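Long-range contacts in Two-component system sensor histidine kinase (Bacteroides thetaiotaomicron, PDB 3OTT), which probably senses saccharides through its extracellular part and passes the signal on by histidine phosphorylation to control transcription: residues B[368-373]-B[386-391]; B[374-379]-B[420-425]; B[391-396]-B[404-409]. All coordinates share one frame; numbering follows the deposited sequence.

How the interactions relate
All three interactions lie in or beside one four-stranded propeller blade, formed by strands 375-380, 386-390, 393-398 and 403-410. Their centres are 7 to 10 Å apart. Interaction 1 comes first along the chain and sets the loop before the blade against its second strand. Interaction 3 follows it, shares Asp391 with it, and pairs the third and fourth strands. Interaction 2 joins the first strand to strand 421-426, which opens the next blade, and interaction 3 is nested within the loop it closes. Interactions 1 and 2 alternate their segments along the chain and touch the second subunit. This part of the extracellular domain thus combines strand pairing within a blade, blade-to-blade packing and dimer contact.

Interaction 1: residues B[368-373]-B[386-391]; sequences YPLSHN and LWIATD
The first torsion of His372 (chi1 -153°) turns CG away from its own backbone N and lays one face of the imidazole against Asp391. The first torsion of Asp391 sets its carboxylate next to its own backbone N, clear of the ring. What meets the imidazole is therefore the CB of Asp391. It stands over the centre of one face, 3.5 Å from the ring centroid and 6° off the ring normal. This is a CH-pi contact. The planes of ring and carboxylate are 75° apart. The backbone of Asp391 touches the same ring, with its O 3.6 Å from His372 CD2.

The polar ends turn to other partners. Asp391 OD2 makes a salt bridge with Arg376. His372 ND1 accepts from the backbone N of Arg374, and NE2 bonds to the Tyr75 hydroxyl of the second subunit. His372 NE2 and Asp391 OD2 are 4.7 Å apart and do not touch.

Next to this pair, Thr390 OG1 approaches His372 CB at 3.9 Å. The Ser371 and Thr390 hydroxyls merely lie near each other. Thr390 OG1 bonds the backbone of Gly392 and Ser393 within the turn after strand 386-390. Ser371 OG ties the loop 368-373 to that turn through Gly392 O, and also bonds Asn395 ND2. Further along, Leu370 and Ile388 reach toward each other tip to tip, CD2 to CD1 at 4.0 Å.

The loop 368-373 thus lies against strand 386-390, the second of the blade. Leu370 also packs on Ile375 of strand 375-380 and on Phe404 of strand 403-410. The loop therefore reaches all four strands of the propeller blade, the third, 393-398, through Ser371 and Asn395.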
loop_
_atom_site.group_PDB
_atom_site.type_symbol
_atom_site.label_atom_id
_atom_site.label_comp_id
_atom_site.label_asym_id
_atom_site.label_seq_id
_atom_site.Cartn_x
_atom_site.Cartn_y
_atom_site.Cartn_z
ATOM N N TYR B 368 18.133 5.596 -0.732
ATOM C CA TYR B 368 18.097 6.477 -1.887
ATOM C C TYR B 368 17.729 7.919 -1.506
ATOM O O TYR B 368 16.644 8.413 -1.854
ATOM C CB TYR B 368 17.168 5.928 -2.972
ATOM C CG TYR B 368 17.516 4.527 -3.442
ATOM C CD1 TYR B 368 18.671 4.294 -4.177
ATOM C CD2 TYR B 368 16.711 3.428 -3.116
ATOM C CE1 TYR B 368 19.030 2.989 -4.589
ATOM C CE2 TYR B 368 17.068 2.123 -3.528
ATOM C CZ TYR B 368 18.220 1.934 -4.281
ATOM O OH TYR B 368 18.596 0.676 -4.706
ATOM N N PRO B 369 18.643 8.617 -0.806
ATOM C CA PRO B 369 18.270 9.953 -0.335
ATOM C C PRO B 369 18.315 11.026 -1.408
ATOM O O PRO B 369 18.950 10.848 -2.433
ATOM C CB PRO B 369 19.284 10.226 0.807
ATOM C CG PRO B 369 20.513 9.366 0.454
ATOM C CD PRO B 369 20.051 8.269 -0.490
ATOM N N LEU B 370 17.570 12.104 -1.192
ATOM C CA LEU B 370 17.682 13.321 -1.965
ATOM C C LEU B 370 17.867 14.496 -1.031
ATOM O O LEU B 370 17.343 14.476 0.079
ATOM C CB LEU B 370 16.428 13.576 -2.755
ATOM C CG LEU B 370 16.407 13.204 -4.223
ATOM C CD1 LEU B 370 15.194 13.874 -4.906
ATOM C CD2 LEU B 370 17.681 13.584 -4.868
ATOM N N SER B 371 18.594 15.510 -1.474
ATOM C CA SER B 371 18.788 16.725 -0.688
ATOM C C SER B 371 17.442 17.382 -0.299
ATOM O O SER B 371 17.404 18.031 0.732
ATOM C CB SER B 371 19.689 17.765 -1.412
ATOM O OG SER B 371 19.193 17.989 -2.752
ATOM N N HIS B 372 16.375 17.185 -1.099
ATOM C CA HIS B 372 15.039 17.830 -0.934
ATOM C C HIS B 372 14.034 17.074 -1.780
ATOM O O HIS B 372 14.363 16.614 -2.880
ATOM C CB HIS B 372 15.028 19.293 -1.419
ATOM C CG HIS B 372 14.010 20.166 -0.749
ATOM N ND1 HIS B 372 12.660 20.127 -1.043
ATOM C CD2 HIS B 372 14.145 21.111 0.206
ATOM C CE1 HIS B 372 12.009 20.992 -0.284
ATOM N NE2 HIS B 372 12.883 21.605 0.483
ATOM N N ASN B 373 12.795 16.974 -1.289
ATOM C CA ASN B 373 11.747 16.278 -2.020
ATOM C C ASN B 373 11.158 17.022 -3.228
ATOM O O ASN B 373 10.635 16.386 -4.177
ATOM C CB ASN B 373 10.621 15.910 -1.044
ATOM C CG ASN B 373 10.965 14.684 -0.234
ATOM O OD1 ASN B 373 11.847 13.922 -0.606
ATOM N ND2 ASN B 373 10.307 14.502 0.862
ATOM N N LEU B 386 22.514 13.213 -16.278
ATOM C CA LEU B 386 21.190 13.535 -15.827
ATOM C C LEU B 386 21.284 14.588 -14.678
ATOM O O LEU B 386 21.910 14.309 -13.661
ATOM C CB LEU B 386 20.538 12.251 -15.324
ATOM C CG LEU B 386 18.997 12.224 -15.185
ATOM C CD1 LEU B 386 18.553 12.889 -13.972
ATOM C CD2 LEU B 386 18.283 12.851 -16.377
ATOM N N TRP B 387 20.682 15.761 -14.865
ATOM C CA TRP B 387 20.635 16.763 -13.813
ATOM C C TRP B 387 19.201 17.043 -13.265
ATOM O O TRP B 387 18.234 16.969 -14.013
ATOM C CB TRP B 387 21.191 18.069 -14.296
ATOM C CG TRP B 387 22.667 17.993 -14.741
ATOM C CD1 TRP B 387 23.109 17.680 -15.975
ATOM C CD2 TRP B 387 23.828 18.326 -13.973
ATOM N NE1 TRP B 387 24.456 17.755 -16.033
ATOM C CE2 TRP B 387 24.936 18.160 -14.819
ATOM C CE3 TRP B 387 24.039 18.767 -12.663
ATOM C CZ2 TRP B 387 26.231 18.396 -14.404
ATOM C CZ3 TRP B 387 25.307 19.002 -12.243
ATOM C CH2 TRP B 387 26.403 18.813 -13.108
ATOM N N ILE B 388 19.070 17.363 -11.973
ATOM C CA ILE B 388 17.752 17.725 -11.461
ATOM C C ILE B 388 17.866 19.055 -10.704
ATOM O O ILE B 388 18.916 19.326 -10.055
ATOM C CB ILE B 388 17.080 16.597 -10.615
ATOM C CG1 ILE B 388 17.993 16.208 -9.472
ATOM C CG2 ILE B 388 16.757 15.269 -11.485
ATOM C CD1 ILE B 388 17.221 15.521 -8.313
ATOM N N ALA B 389 16.829 19.885 -10.814
ATOM C CA ALA B 389 16.797 21.088 -10.030
ATOM C C ALA B 389 15.767 20.857 -8.949
ATOM O O ALA B 389 14.652 20.316 -9.228
ATOM C CB ALA B 389 16.423 22.334 -10.916
ATOM N N THR B 390 16.136 21.250 -7.724
ATOM C CA THR B 390 15.282 21.052 -6.554
ATOM C C THR B 390 15.370 22.233 -5.577
ATOM O O THR B 390 16.208 23.129 -5.784
ATOM C CB THR B 390 15.667 19.763 -5.735
ATOM O OG1 THR B 390 16.768 20.037 -4.876
ATOM C CG2 THR B 390 15.921 18.510 -6.601
ATOM N N ASP B 391 14.560 22.209 -4.495
ATOM C CA ASP B 391 14.599 23.233 -3.449
ATOM C C ASP B 391 15.719 22.966 -2.473
ATOM O O ASP B 391 15.875 23.720 -1.508
ATOM C CB ASP B 391 13.247 23.358 -2.660
ATOM C CG ASP B 391 12.186 24.183 -3.408
ATOM O OD1 ASP B 391 12.491 24.725 -4.510
ATOM O OD2 ASP B 391 11.028 24.241 -2.938
#

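Interaction 2: residues B[374-379]-B[420-425]; sequences RIRHIY and WTYYIF
Arg376 runs alongside Tyr422, pointing the same way. Its CB and CG pass close to the carbonyl oxygen of Thr421. Arg376 CD comes nearest to that oxygen, at 3.5 Å from Thr421 O, and also sits over the face of the Tyr422 ring, 3.9 Å from its centroid. The chain bends at the third torsion, which lays the tip flat on the ring. Arg376 NE then lies 3.4 Å from Tyr422 CE2. The guanidinium and ring centres are 4.0 Å apart and the planes differ by 20°, a cation-pi stack. At the tip, NH2 bonds to the backbone O of Gln129 of the second subunit, and NH1 pairs with Asp391. These bonds fix the rotation of the group over the tyrosine.

The next residue repeats the theme. The His377 ring stacks face to face on Tyr423, with centroids 3.7 Å apart and planes at 17°. Beyond it, Phe425 CA lies over the Tyr379 face, 3.8 Å from the ring centroid. The Tyr379 hydroxyl bonds to the backbone N of Glu426.

Arg376 and His377 both face Ala389, and Tyr422 and Tyr423 both face Ser435. Each is a classic beta bulge within its own blade. Segments 375-379 and 421-425 run nearly parallel, 7° apart. Each begins its own blade, with strand 386-390 beside the first and strand 431-436 beside the second.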
loop_
_atom_site.group_PDB
_atom_site.type_symbol
_atom_site.label_atom_id
_atom_site.label_comp_id
_atom_site.label_asym_id
_atom_site.label_seq_id
_atom_site.Cartn_x
_atom_site.Cartn_y
_atom_site.Cartn_z
ATOM N N ARG B 374 11.206 18.337 -3.190
ATOM C CA ARG B 374 10.491 19.131 -4.173
ATOM C C ARG B 374 11.352 19.280 -5.446
ATOM O O ARG B 374 12.355 19.973 -5.456
ATOM C CB ARG B 374 10.070 20.476 -3.566
ATOM C CG ARG B 374 9.129 21.325 -4.410
ATOM C CD ARG B 374 8.291 22.346 -3.573
ATOM N NE ARG B 374 7.395 21.735 -2.603
ATOM C CZ ARG B 374 6.175 21.266 -2.863
ATOM N NH1 ARG B 374 5.612 21.345 -4.101
ATOM N NH2 ARG B 374 5.492 20.729 -1.872
ATOM N N ILE B 375 10.962 18.561 -6.487
ATOM C CA ILE B 375 11.670 18.486 -7.744
ATOM C C ILE B 375 11.031 19.555 -8.604
ATOM O O ILE B 375 9.778 19.685 -8.623
ATOM C CB ILE B 375 11.384 17.128 -8.442
ATOM C CG1 ILE B 375 11.692 15.930 -7.501
ATOM C CG2 ILE B 375 12.206 17.043 -9.737
ATOM C CD1 ILE B 375 13.023 16.020 -6.885
ATOM N N ARG B 376 11.860 20.330 -9.296
ATOM C CA ARG B 376 11.362 21.436 -10.132
ATOM C C ARG B 376 11.749 21.271 -11.617
ATOM O O ARG B 376 11.105 21.821 -12.482
ATOM C CB ARG B 376 11.791 22.796 -9.557
ATOM C CG ARG B 376 11.711 22.883 -8.032
ATOM C CD ARG B 376 11.623 24.243 -7.435
ATOM N NE ARG B 376 10.322 24.707 -7.698
ATOM C CZ ARG B 376 9.369 25.076 -6.840
ATOM N NH1 ARG B 376 9.501 25.114 -5.499
ATOM N NH2 ARG B 376 8.249 25.446 -7.425
ATOM N N HIS B 377 12.737 20.443 -11.914
ATOM C CA HIS B 377 13.136 20.254 -13.292
ATOM C C HIS B 377 14.094 19.094 -13.427
ATOM O O HIS B 377 14.920 18.860 -12.535
ATOM C CB HIS B 377 13.729 21.512 -13.930
ATOM C CG HIS B 377 13.715 21.481 -15.429
ATOM N ND1 HIS B 377 14.831 21.761 -16.196
ATOM C CD2 HIS B 377 12.734 21.153 -16.303
ATOM C CE1 HIS B 377 14.517 21.648 -17.479
ATOM N NE2 HIS B 377 13.244 21.288 -17.566
ATOM N N ILE B 378 13.897 18.331 -14.500
ATOM C CA ILE B 378 14.756 17.220 -14.859
ATOM C C ILE B 378 15.335 17.484 -16.276
ATOM O O ILE B 378 14.589 17.815 -17.213
ATOM C CB ILE B 378 13.975 15.879 -14.819
ATOM C CG1 ILE B 378 13.194 15.774 -13.514
ATOM C CG2 ILE B 378 14.953 14.667 -14.999
ATOM C CD1 ILE B 378 12.091 14.610 -13.513
ATOM N N TYR B 379 16.650 17.302 -16.438
ATOM C CA TYR B 379 17.343 17.640 -17.642
ATOM C C TYR B 379 18.491 16.670 -17.938
ATOM O O TYR B 379 19.274 16.272 -17.061
ATOM C CB TYR B 379 17.886 19.041 -17.489
ATOM C CG TYR B 379 18.770 19.523 -18.619
ATOM C CD1 TYR B 379 18.219 19.835 -19.873
ATOM C CD2 TYR B 379 20.122 19.675 -18.429
ATOM C CE1 TYR B 379 19.009 20.272 -20.921
ATOM C CE2 TYR B 379 20.939 20.115 -19.468
ATOM C CZ TYR B 379 20.366 20.416 -20.709
ATOM O OH TYR B 379 21.138 20.878 -21.717
ATOM N N TRP B 420 17.464 27.164 -3.936
ATOM C CA TRP B 420 16.189 27.038 -4.620
ATOM C C TRP B 420 16.350 27.126 -6.130
ATOM O O TRP B 420 16.245 28.188 -6.689
ATOM C CB TRP B 420 15.208 28.115 -4.106
ATOM C CG TRP B 420 14.891 27.970 -2.618
ATOM C CD1 TRP B 420 15.149 26.870 -1.813
ATOM C CD2 TRP B 420 14.241 28.935 -1.778
ATOM N NE1 TRP B 420 14.684 27.105 -0.548
ATOM C CE2 TRP B 420 14.113 28.353 -0.494
ATOM C CE3 TRP B 420 13.723 30.230 -1.994
ATOM C CZ2 TRP B 420 13.510 29.032 0.593
ATOM C CZ3 TRP B 420 13.111 30.911 -0.913
ATOM C CH2 TRP B 420 13.016 30.301 0.368
ATOM N N THR B 421 16.573 26.000 -6.779
ATOM C CA THR B 421 16.791 25.916 -8.224
ATOM C C THR B 421 15.552 25.527 -9.001
ATOM O O THR B 421 14.909 24.541 -8.645
ATOM C CB THR B 421 17.967 24.919 -8.538
ATOM O OG1 THR B 421 19.170 25.516 -8.020
ATOM C CG2 THR B 421 18.161 24.783 -10.098
ATOM N N TYR B 422 15.208 26.299 -10.049
ATOM C CA TYR B 422 13.953 26.098 -10.802
ATOM C C TYR B 422 14.173 25.488 -12.152
ATOM O O TYR B 422 13.265 24.814 -12.618
ATOM C CB TYR B 422 13.122 27.409 -11.012
ATOM C CG TYR B 422 12.319 27.731 -9.762
ATOM C CD1 TYR B 422 12.972 27.950 -8.536
ATOM C CD2 TYR B 422 10.912 27.738 -9.780
ATOM C CE1 TYR B 422 12.244 28.209 -7.347
ATOM C CE2 TYR B 422 10.175 27.996 -8.576
ATOM C CZ TYR B 422 10.856 28.228 -7.385
ATOM O OH TYR B 422 10.171 28.488 -6.223
ATOM N N TYR B 423 15.339 25.729 -12.773
ATOM C CA TYR B 423 15.563 25.300 -14.149
ATOM C C TYR B 423 17.055 25.256 -14.430
ATOM O O TYR B 423 17.863 26.036 -13.857
ATOM C CB TYR B 423 14.875 26.272 -15.140
ATOM C CG TYR B 423 14.138 25.655 -16.300
ATOM C CD1 TYR B 423 12.943 24.939 -16.094
ATOM C CD2 TYR B 423 14.605 25.791 -17.602
ATOM C CE1 TYR B 423 12.235 24.364 -17.156
ATOM C CE2 TYR B 423 13.909 25.205 -18.669
ATOM C CZ TYR B 423 12.720 24.513 -18.423
ATOM O OH TYR B 423 12.042 23.925 -19.468
ATOM N N ILE B 424 17.412 24.366 -15.337
ATOM C CA ILE B 424 18.787 24.156 -15.737
ATOM C C ILE B 424 18.855 23.736 -17.169
ATOM O O ILE B 424 17.964 23.021 -17.641
ATOM C CB ILE B 424 19.417 23.067 -14.890
ATOM C CG1 ILE B 424 20.809 22.694 -15.401
ATOM C CG2 ILE B 424 18.623 21.832 -14.974
ATOM C CD1 ILE B 424 21.650 22.074 -14.271
ATOM N N PHE B 425 19.885 24.206 -17.874
ATOM C CA PHE B 425 20.266 23.630 -19.179
ATOM C C PHE B 425 21.749 23.794 -19.404
ATOM O O PHE B 425 22.379 24.579 -18.714
ATOM C CB PHE B 425 19.438 24.226 -20.376
ATOM C CG PHE B 425 19.784 25.688 -20.724
ATOM C CD1 PHE B 425 19.003 26.757 -20.221
ATOM C CD2 PHE B 425 20.855 25.995 -21.535
ATOM C CE1 PHE B 425 19.287 28.095 -20.535
ATOM C CE2 PHE B 425 21.192 27.371 -21.867
ATOM C CZ PHE B 425 20.393 28.414 -21.358
#

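Interaction 3: residues B[391-396]-B[404-409]; sequences DGSINR and FIHYNI
Arg396 and Ile405 form an antiparallel hydrogen-bonded pair. Arg396 N gives to Ile405 O at 2.9 Å, and Ile405 N gives to Arg396 O at 2.8 Å. The next pair, Asn395 and His406, is non-hydrogen-bonded. There Asn395 CA makes a CA-H...O contact with Ile405 O, which thus takes a second, weaker partner. Tyr407 N reaches Ile394 O over a longer 3.3 Å.

On the side of the sheet that carries Arg396 and Tyr407, the arginine chain bends at its third torsion (72°) and brings NE to Tyr407 OH at 2.9 Å. The hydroxyl is tilted 22° out of the guanidinium plane. A water bridges the same groups, accepting from Arg396 NH2 and lying 2.7 Å from Tyr407 OH. Arg396 NH1 is satisfied by Gln385 OE1. Ile394 and Ile409 cross at about a right angle, CD1 to CD1 at 3.6 Å. On the other side, His406 NE2 gives only a weak, bent bond to Gly392 O. Ser371 OG serves both Gly392 O and Asn395 ND2. Asn408 ND2 bonds to Gly455 O.

Strands 393-398 and 403-410 form a beta hairpin, the outer half of a four-stranded antiparallel beta-propeller blade.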
loop_
_atom_site.group_PDB
_atom_site.type_symbol
_atom_site.label_atom_id
_atom_site.label_comp_id
_atom_site.label_asym_id
_atom_site.label_seq_id
_atom_site.Cartn_x
_atom_site.Cartn_y
_atom_site.Cartn_z
ATOM N N ASP B 391 14.560 22.209 -4.495
ATOM C CA ASP B 391 14.599 23.233 -3.449
ATOM C C ASP B 391 15.719 22.966 -2.473
ATOM O O ASP B 391 15.875 23.720 -1.508
ATOM C CB ASP B 391 13.247 23.358 -2.660
ATOM C CG ASP B 391 12.186 24.183 -3.408
ATOM O OD1 ASP B 391 12.491 24.725 -4.510
ATOM O OD2 ASP B 391 11.028 24.241 -2.938
ATOM N N GLY B 392 16.507 21.915 -2.747
ATOM C CA GLY B 392 17.789 21.648 -2.099
ATOM C C GLY B 392 18.942 21.646 -3.135
ATOM O O GLY B 392 19.766 20.715 -3.169
ATOM N N SER B 393 18.990 22.690 -3.963
ATOM C CA SER B 393 20.038 22.929 -4.957
ATOM C C SER B 393 19.985 21.886 -6.093
ATOM O O SER B 393 18.974 21.195 -6.245
ATOM C CB SER B 393 21.438 23.046 -4.299
ATOM O OG SER B 393 22.440 23.464 -5.246
ATOM N N ILE B 394 21.050 21.809 -6.900
ATOM C CA ILE B 394 21.089 20.962 -8.054
ATOM C C ILE B 394 21.820 19.653 -7.764
ATOM O O ILE B 394 22.730 19.597 -6.957
ATOM C CB ILE B 394 21.721 21.685 -9.258
ATOM C CG1 ILE B 394 23.146 22.183 -8.975
ATOM C CG2 ILE B 394 20.912 22.881 -9.598
ATOM C CD1 ILE B 394 23.975 22.342 -10.289
ATOM N N ASN B 395 21.394 18.588 -8.413
ATOM C CA ASN B 395 22.075 17.315 -8.275
ATOM C C ASN B 395 22.352 16.684 -9.634
ATOM O O ASN B 395 21.610 16.920 -10.597
ATOM C CB ASN B 395 21.202 16.358 -7.496
ATOM C CG ASN B 395 20.950 16.799 -6.064
ATOM O OD1 ASN B 395 21.654 16.394 -5.179
ATOM N ND2 ASN B 395 19.902 17.580 -5.840
ATOM N N ARG B 396 23.397 15.846 -9.684
ATOM C CA ARG B 396 23.734 15.085 -10.855
ATOM C C ARG B 396 23.607 13.589 -10.542
ATOM O O ARG B 396 24.083 13.149 -9.504
ATOM C CB ARG B 396 25.182 15.396 -11.260
ATOM C CG ARG B 396 25.741 14.514 -12.404
ATOM C CD ARG B 396 27.139 14.976 -12.950
ATOM N NE ARG B 396 28.217 14.692 -12.004
ATOM C CZ ARG B 396 28.695 13.464 -11.745
ATOM N NH1 ARG B 396 28.213 12.404 -12.373
ATOM N NH2 ARG B 396 29.647 13.295 -10.850
ATOM N N PHE B 404 22.436 10.237 -6.357
ATOM C CA PHE B 404 22.693 11.659 -6.716
ATOM C C PHE B 404 23.889 12.263 -6.013
ATOM O O PHE B 404 24.209 11.885 -4.890
ATOM C CB PHE B 404 21.441 12.538 -6.497
ATOM C CG PHE B 404 20.385 12.254 -7.516
ATOM C CD1 PHE B 404 20.429 12.878 -8.783
ATOM C CD2 PHE B 404 19.457 11.278 -7.288
ATOM C CE1 PHE B 404 19.513 12.557 -9.731
ATOM C CE2 PHE B 404 18.534 10.944 -8.252
ATOM C CZ PHE B 404 18.556 11.569 -9.462
ATOM N N ILE B 405 24.560 13.178 -6.708
ATOM C CA ILE B 405 25.679 13.951 -6.166
ATOM C C ILE B 405 25.155 15.377 -6.069
ATOM O O ILE B 405 24.684 15.932 -7.065
ATOM C CB ILE B 405 26.916 13.952 -7.115
ATOM C CG1 ILE B 405 27.644 12.626 -7.071
ATOM C CG2 ILE B 405 27.922 15.074 -6.741
ATOM C CD1 ILE B 405 27.249 11.697 -8.122
ATOM N N HIS B 406 25.272 15.961 -4.881
ATOM C CA HIS B 406 24.726 17.247 -4.565
ATOM C C HIS B 406 25.837 18.283 -4.712
ATOM O O HIS B 406 27.015 17.972 -4.431
ATOM C CB HIS B 406 24.247 17.199 -3.116
ATOM C CG HIS B 406 23.704 18.505 -2.610
ATOM N ND1 HIS B 406 24.448 19.365 -1.837
ATOM C CD2 HIS B 406 22.494 19.092 -2.767
ATOM C CE1 HIS B 406 23.716 20.430 -1.526
ATOM N NE2 HIS B 406 22.525 20.281 -2.068
ATOM N N TYR B 407 25.453 19.479 -5.158
ATOM C CA TYR B 407 26.351 20.626 -5.298
ATOM C C TYR B 407 25.793 21.908 -4.667
ATOM O O TYR B 407 24.609 22.248 -4.839
ATOM C CB TYR B 407 26.637 20.939 -6.800
ATOM C CG TYR B 407 27.161 19.788 -7.607
ATOM C CD1 TYR B 407 28.532 19.481 -7.620
ATOM C CD2 TYR B 407 26.295 18.984 -8.344
ATOM C CE1 TYR B 407 29.026 18.420 -8.342
ATOM C CE2 TYR B 407 26.783 17.920 -9.105
ATOM C CZ TYR B 407 28.155 17.649 -9.104
ATOM O OH TYR B 407 28.624 16.565 -9.826
ATOM N N ASN B 408 26.662 22.642 -4.006
ATOM C CA ASN B 408 26.382 23.975 -3.452
ATOM C C ASN B 408 27.124 25.055 -4.315
ATOM O O ASN B 408 28.376 25.041 -4.377
ATOM C CB ASN B 408 26.975 24.101 -2.026
ATOM C CG ASN B 408 26.359 23.142 -1.007
ATOM O OD1 ASN B 408 25.123 23.133 -0.791
ATOM N ND2 ASN B 408 27.242 22.346 -0.329
ATOM N N ILE B 409 26.394 25.990 -4.887
ATOM C CA ILE B 409 26.944 27.020 -5.762
ATOM C C ILE B 409 26.570 28.416 -5.275
ATOM O O ILE B 409 25.398 28.679 -5.000
ATOM C CB ILE B 409 26.372 26.817 -7.185
ATOM C CG1 ILE B 409 26.877 25.484 -7.775
ATOM C CG2 ILE B 409 26.623 28.027 -8.078
ATOM C CD1 ILE B 409 26.038 25.010 -8.962
HETATM O O HOH W 1 30.945 15.483 -9.136
#